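Side-chain contacts in Lin2111 protein (PDB 3EDP), which probably binds DNA as a transcription regulator of the GntR family, with a winged helix-turn-helix domain joined to a UTRA domain: residues A[16-21]-A[55-60]; A[63-66]-A[70-73]. All coordinates share one frame; numbering follows the deposited sequence.

Contact 1 (A[16-21]-A[55-60]); sequences SKIKDS and DLLVEE
Leu-57 holds CG beside its backbone N and anti to its carbonyl carbon (chi1 -61°), a setting that carries both methyls from helix 47-59 across to helix 10-23, where Ile-18 and Lys-19 receive one each. Ile-18 answers with CG2, the branch placed anti to its own backbone N. The side chains of Ile-18 and Leu-57 meet obliquely, and their methyls press close: Ile-18 CG2 lies 3.4 Å from Leu-57 CD1, tighter than normal van der Waals contact. Ile-18 CB, at 3.7 Å, and Ile-18 CD1, at 3.9 Å, also border Leu-57 CD1, so one methyl is fitted against three carbons of the isoleucine. The second methyl, Leu-57 CD2, touches the aliphatic part of Lys-19 more lightly, at 4.1 Å from Lys-19 CE. Lys-19 runs extended as far as CD and then bends at chi3 (-46°), which brings its ammonium to Glu-60, the residue just beyond the last turn of helix 47-59. These two side chains cross at about a right angle. The salt bridge between Lys-19 NZ and Glu-60 OE2 is long, 3.4 Å, and its hydrogen bond weak; Glu-60 OE1 is as near to Lys-19 NZ, at 3.4 Å, so the ammonium faces both carboxylate oxygens at similar range. The apolar side of the interface continues beyond the pair, with Leu-57 resting also on Ala-15 and Val-63, while Leu-62 touches Lys-19. The helices of this GntR-type DNA-binding domain are thus joined by a buried methyl contact with a charged pair at its border. With Glu-60 exposed and the ion pair stretched, the electrostatic contribution is probably modest, and the close fit of Ile-18 and Leu-57 is likely to account for more of the cohesion.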
loop_
_atom_site.group_PDB
_atom_site.type_symbol
_atom_site.label_atom_id
_atom_site.label_comp_id
_atom_site.label_asym_id
_atom_site.label_seq_id
_atom_site.Cartn_x
_atom_site.Cartn_y
_atom_site.Cartn_z
ATOM N N SER A 16 -42.389 -9.606 -8.423
ATOM C CA SER A 16 -42.462 -10.375 -7.176
ATOM C C SER A 16 -41.822 -11.756 -7.305
ATOM O O SER A 16 -41.171 -12.235 -6.379
ATOM C CB SER A 16 -43.917 -10.534 -6.721
ATOM O OG SER A 16 -44.496 -9.278 -6.407
ATOM N N LYS A 17 -42.018 -12.394 -8.455
ATOM C CA LYS A 17 -41.449 -13.717 -8.697
ATOM C C LYS A 17 -39.932 -13.649 -8.848
ATOM O O LYS A 17 -39.211 -14.512 -8.343
ATOM C CB LYS A 17 -42.104 -14.378 -9.918
ATOM C CG LYS A 17 -43.592 -14.687 -9.703
ATOM C CD LYS A 17 -44.137 -15.676 -10.719
ATOM C CE LYS A 17 -44.629 -14.978 -11.982
ATOM N NZ LYS A 17 -45.408 -15.901 -12.876
ATOM N N ILE A 18 -39.442 -12.620 -9.531
ATOM C CA ILE A 18 -38.000 -12.431 -9.636
ATOM C C ILE A 18 -37.406 -12.136 -8.259
ATOM O O ILE A 18 -36.333 -12.629 -7.912
ATOM C CB ILE A 18 -37.637 -11.310 -10.619
ATOM C CG1 ILE A 18 -38.069 -11.709 -12.030
ATOM C CG2 ILE A 18 -36.116 -11.028 -10.579
ATOM C CD1 ILE A 18 -38.285 -10.549 -12.943
ATOM N N LYS A 19 -38.116 -11.330 -7.480
ATOM C CA LYS A 19 -37.703 -11.020 -6.119
ATOM C C LYS A 19 -37.596 -12.308 -5.296
ATOM O O LYS A 19 -36.652 -12.487 -4.528
ATOM C CB LYS A 19 -38.706 -10.060 -5.482
ATOM C CG LYS A 19 -38.126 -9.135 -4.431
ATOM C CD LYS A 19 -39.178 -8.147 -3.947
ATOM C CE LYS A 19 -39.939 -7.535 -5.115
ATOM N NZ LYS A 19 -41.140 -6.773 -4.662
ATOM N N ASP A 20 -38.565 -13.205 -5.466
ATOM C CA ASP A 20 -38.540 -14.498 -4.785
ATOM C C ASP A 20 -37.275 -15.273 -5.131
ATOM O O ASP A 20 -36.604 -15.810 -4.250
ATOM C CB ASP A 20 -39.767 -15.338 -5.152
ATOM C CG ASP A 20 -41.061 -14.741 -4.632
ATOM O OD1 ASP A 20 -40.998 -13.839 -3.768
ATOM O OD2 ASP A 20 -42.142 -15.173 -5.091
ATOM N N SER A 21 -36.963 -15.333 -6.422
ATOM C CA SER A 21 -35.771 -16.026 -6.889
ATOM C C SER A 21 -34.514 -15.425 -6.275
ATOM O O SER A 21 -33.589 -16.145 -5.897
ATOM C CB SER A 21 -35.685 -15.977 -8.413
ATOM O OG SER A 21 -36.787 -16.652 -8.995
ATOM N N ASP A 55 -37.569 -2.495 -14.090
ATOM C CA ASP A 55 -37.570 -1.104 -13.610
ATOM C C ASP A 55 -37.960 -1.060 -12.138
ATOM O O ASP A 55 -37.379 -0.324 -11.347
ATOM C CB ASP A 55 -38.572 -0.237 -14.376
ATOM C CG ASP A 55 -38.094 0.155 -15.755
ATOM O OD1 ASP A 55 -36.937 -0.148 -16.123
ATOM O OD2 ASP A 55 -38.903 0.778 -16.478
ATOM N N LEU A 56 -38.972 -1.843 -11.791
ATOM C CA LEU A 56 -39.449 -1.940 -10.417
ATOM C C LEU A 56 -38.358 -2.501 -9.500
ATOM O O LEU A 56 -38.156 -2.010 -8.385
ATOM C CB LEU A 56 -40.690 -2.834 -10.369
ATOM C CG LEU A 56 -41.679 -2.704 -9.213
ATOM C CD1 LEU A 56 -42.832 -3.677 -9.417
ATOM C CD2 LEU A 56 -41.003 -2.966 -7.886
ATOM N N LEU A 57 -37.660 -3.535 -9.963
ATOM C CA LEU A 57 -36.590 -4.133 -9.174
ATOM C C LEU A 57 -35.414 -3.171 -9.015
ATOM O O LEU A 57 -34.814 -3.079 -7.943
ATOM C CB LEU A 57 -36.138 -5.454 -9.793
ATOM C CG LEU A 57 -37.274 -6.480 -9.852
ATOM C CD1 LEU A 57 -36.859 -7.687 -10.682
ATOM C CD2 LEU A 57 -37.684 -6.891 -8.456
ATOM N N VAL A 58 -35.094 -2.450 -10.085
ATOM C CA VAL A 58 -34.023 -1.462 -10.042
ATOM C C VAL A 58 -34.358 -0.350 -9.042
ATOM O O VAL A 58 -33.513 0.049 -8.236
ATOM C CB VAL A 58 -33.756 -0.855 -11.425
ATOM C CG1 VAL A 58 -32.881 0.422 -11.306
ATOM C CG2 VAL A 58 -33.098 -1.884 -12.335
ATOM N N GLU A 59 -35.596 0.130 -9.096
ATOM C CA GLU A 59 -36.073 1.183 -8.207
ATOM C C GLU A 59 -35.989 0.739 -6.752
ATOM O O GLU A 59 -35.669 1.535 -5.867
ATOM C CB GLU A 59 -37.512 1.563 -8.565
ATOM C CG GLU A 59 -38.168 2.526 -7.594
ATOM C CD GLU A 59 -39.625 2.783 -7.926
ATOM O OE1 GLU A 59 -40.101 2.292 -8.974
ATOM O OE2 GLU A 59 -40.299 3.478 -7.135
ATOM N N GLU A 60 -36.269 -0.540 -6.514
ATOM C CA GLU A 60 -36.205 -1.114 -5.175
ATOM C C GLU A 60 -34.768 -1.413 -4.753
ATOM O O GLU A 60 -34.525 -1.832 -3.624
ATOM C CB GLU A 60 -37.048 -2.389 -5.089
ATOM C CG GLU A 60 -38.543 -2.149 -4.946
ATOM C CD GLU A 60 -39.355 -3.439 -5.003
ATOM O OE1 GLU A 60 -38.953 -4.366 -5.737
ATOM O OE2 GLU A 60 -40.400 -3.523 -4.321
#

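Contact 2 (A[63-66]-A[70-73]); sequences VVRK and GLYV
Tyr-72 O takes the backbone N-H of Val-64, with Val-64 N 2.9 Å from Tyr-72 O, and has a further neighbour in the CA-H of Val-63, whose CA is 3.2 Å from the same oxygen. The return bond, Tyr-72 N to Val-64 O, is also 2.9 Å long and almost straight at the hydrogen (178°). Lys-66 N donates to Gly-70 O, but the pairing of these two residues loosens toward the turn.

On the face bearing Val-64, Lys-66 and Tyr-72, the tyrosine ring lies alongside the lysine, both pointing the same way. Lys-66 CB approaches the ring edge in its plane, at an unusually short 3.2 Å from Tyr-72 CE2 that is doubtful because the lysine is poorly ordered. The ring is set there by a CG beside the backbone N (chi1 -57°), and at its base Val-64 CG1 packs on Tyr-72 CB at 3.8 Å. Leu-124 of strand 124-134 touches both Lys-66 and Tyr-72.

The other face carries Val-63, Arg-65, Leu-71 and Val-73. Arg-65 CG runs beside Leu-71 CD1, 3.9 Å away, and both side chains touch Val-54 of helix 47-59. The arginine's guanidinium continues to Glu-36 and Asp-55, with which it forms salt bridges, and NH2 donates to Arg-51 O. This antiparallel hairpin, following helix 47-59 and packed by one face on the helices, matches the wing of the winged helix-turn-helix domain of GntR regulators.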
loop_
_atom_site.group_PDB
_atom_site.type_symbol
_atom_site.label_atom_id
_atom_site.label_comp_id
_atom_site.label_asym_id
_atom_site.label_seq_id
_atom_site.Cartn_x
_atom_site.Cartn_y
_atom_site.Cartn_z
ATOM N N VAL A 63 -31.749 -5.008 -8.211
ATOM C CA VAL A 63 -30.976 -5.388 -9.381
ATOM C C VAL A 63 -30.472 -4.139 -10.077
ATOM O O VAL A 63 -30.946 -3.033 -9.825
ATOM C CB VAL A 63 -31.814 -6.212 -10.417
ATOM C CG1 VAL A 63 -32.741 -7.186 -9.730
ATOM C CG2 VAL A 63 -32.596 -5.288 -11.312
ATOM N N VAL A 64 -29.520 -4.319 -10.973
ATOM C CA VAL A 64 -28.997 -3.206 -11.743
ATOM C C VAL A 64 -28.761 -3.679 -13.170
ATOM O O VAL A 64 -28.406 -4.837 -13.400
ATOM C CB VAL A 64 -27.685 -2.660 -11.117
ATOM C CG1 VAL A 64 -26.677 -3.785 -10.926
ATOM C CG2 VAL A 64 -27.102 -1.539 -11.970
ATOM N N ARG A 65 -28.994 -2.796 -14.131
ATOM C CA ARG A 65 -28.767 -3.130 -15.528
ATOM C C ARG A 65 -27.328 -2.839 -15.924
ATOM O O ARG A 65 -26.735 -1.867 -15.461
ATOM C CB ARG A 65 -29.691 -2.320 -16.436
ATOM C CG ARG A 65 -31.179 -2.667 -16.334
ATOM C CD ARG A 65 -31.951 -1.920 -17.417
ATOM N NE ARG A 65 -33.288 -2.462 -17.640
ATOM C CZ ARG A 65 -34.402 -1.947 -17.131
ATOM N NH1 ARG A 65 -34.343 -0.865 -16.361
ATOM N NH2 ARG A 65 -35.575 -2.512 -17.398
ATOM N N LYS A 66 -26.765 -3.679 -16.783
ATOM C CA LYS A 66 -25.551 -3.296 -17.484
ATOM C C LYS A 66 -25.961 -2.856 -18.877
ATOM O O LYS A 66 -26.381 -3.675 -19.688
ATOM C CB LYS A 66 -24.546 -4.444 -17.562
ATOM C CG LYS A 66 -23.112 -3.979 -17.828
ATOM C CD LYS A 66 -23.073 -2.883 -18.891
ATOM C CE LYS A 66 -21.799 -2.057 -18.832
ATOM N NZ LYS A 66 -20.659 -2.733 -19.508
ATOM N N GLY A 70 -26.663 -6.941 -19.619
ATOM C CA GLY A 70 -27.547 -7.827 -18.876
ATOM C C GLY A 70 -28.064 -7.288 -17.552
ATOM O O GLY A 70 -28.372 -6.108 -17.422
ATOM N N LEU A 71 -28.152 -8.172 -16.565
ATOM C CA LEU A 71 -28.757 -7.858 -15.278
ATOM C C LEU A 71 -27.909 -8.454 -14.161
ATOM O O LEU A 71 -27.587 -9.641 -14.186
ATOM C CB LEU A 71 -30.171 -8.459 -15.189
ATOM C CG LEU A 71 -31.426 -7.597 -15.336
ATOM C CD1 LEU A 71 -31.259 -6.528 -16.399
ATOM C CD2 LEU A 71 -32.627 -8.489 -15.640
ATOM N N TYR A 72 -27.588 -7.632 -13.169
ATOM C CA TYR A 72 -26.861 -8.085 -11.992
ATOM C C TYR A 72 -27.730 -7.928 -10.755
ATOM O O TYR A 72 -28.478 -6.952 -10.619
ATOM C CB TYR A 72 -25.559 -7.293 -11.830
ATOM C CG TYR A 72 -24.645 -7.373 -13.034
ATOM C CD1 TYR A 72 -23.641 -8.327 -13.103
ATOM C CD2 TYR A 72 -24.798 -6.507 -14.105
ATOM C CE1 TYR A 72 -22.808 -8.411 -14.204
ATOM C CE2 TYR A 72 -23.974 -6.581 -15.213
ATOM C CZ TYR A 72 -22.978 -7.534 -15.258
ATOM O OH TYR A 72 -22.151 -7.613 -16.358
ATOM N N VAL A 73 -27.649 -8.903 -9.860
ATOM C CA VAL A 73 -28.327 -8.802 -8.580
ATOM C C VAL A 73 -27.458 -7.976 -7.639
ATOM O O VAL A 73 -26.237 -8.135 -7.607
ATOM C CB VAL A 73 -28.582 -10.193 -7.966
ATOM C CG1 VAL A 73 -29.401 -10.070 -6.691
ATOM C CG2 VAL A 73 -29.291 -11.084 -8.968
#

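Contacts 1 and 2 follow each other in the chain and share the winged helix-turn-helix domain, their centres about 11 Å apart. Helix 47-59 is common ground: Leu-57 takes part in the helix pairing of contact 1, yet Leu-57 CB also packs 3.8 Å from Val-63 CG1 of the hairpin. The next residue, Val-58, brings CG2 to 3.5 Å from Val-63 O. A shorter polar tie runs from Asp-55 OD1 to Arg-65 NH1, a 2.7 Å salt bridge. Ile-22 of helix 10-23 touches Val-63 and Val-73, so both helices back the wing. Leu-124, against the face of contact 2 that carries Lys-66 and Tyr-72, brings in the UTRA domain.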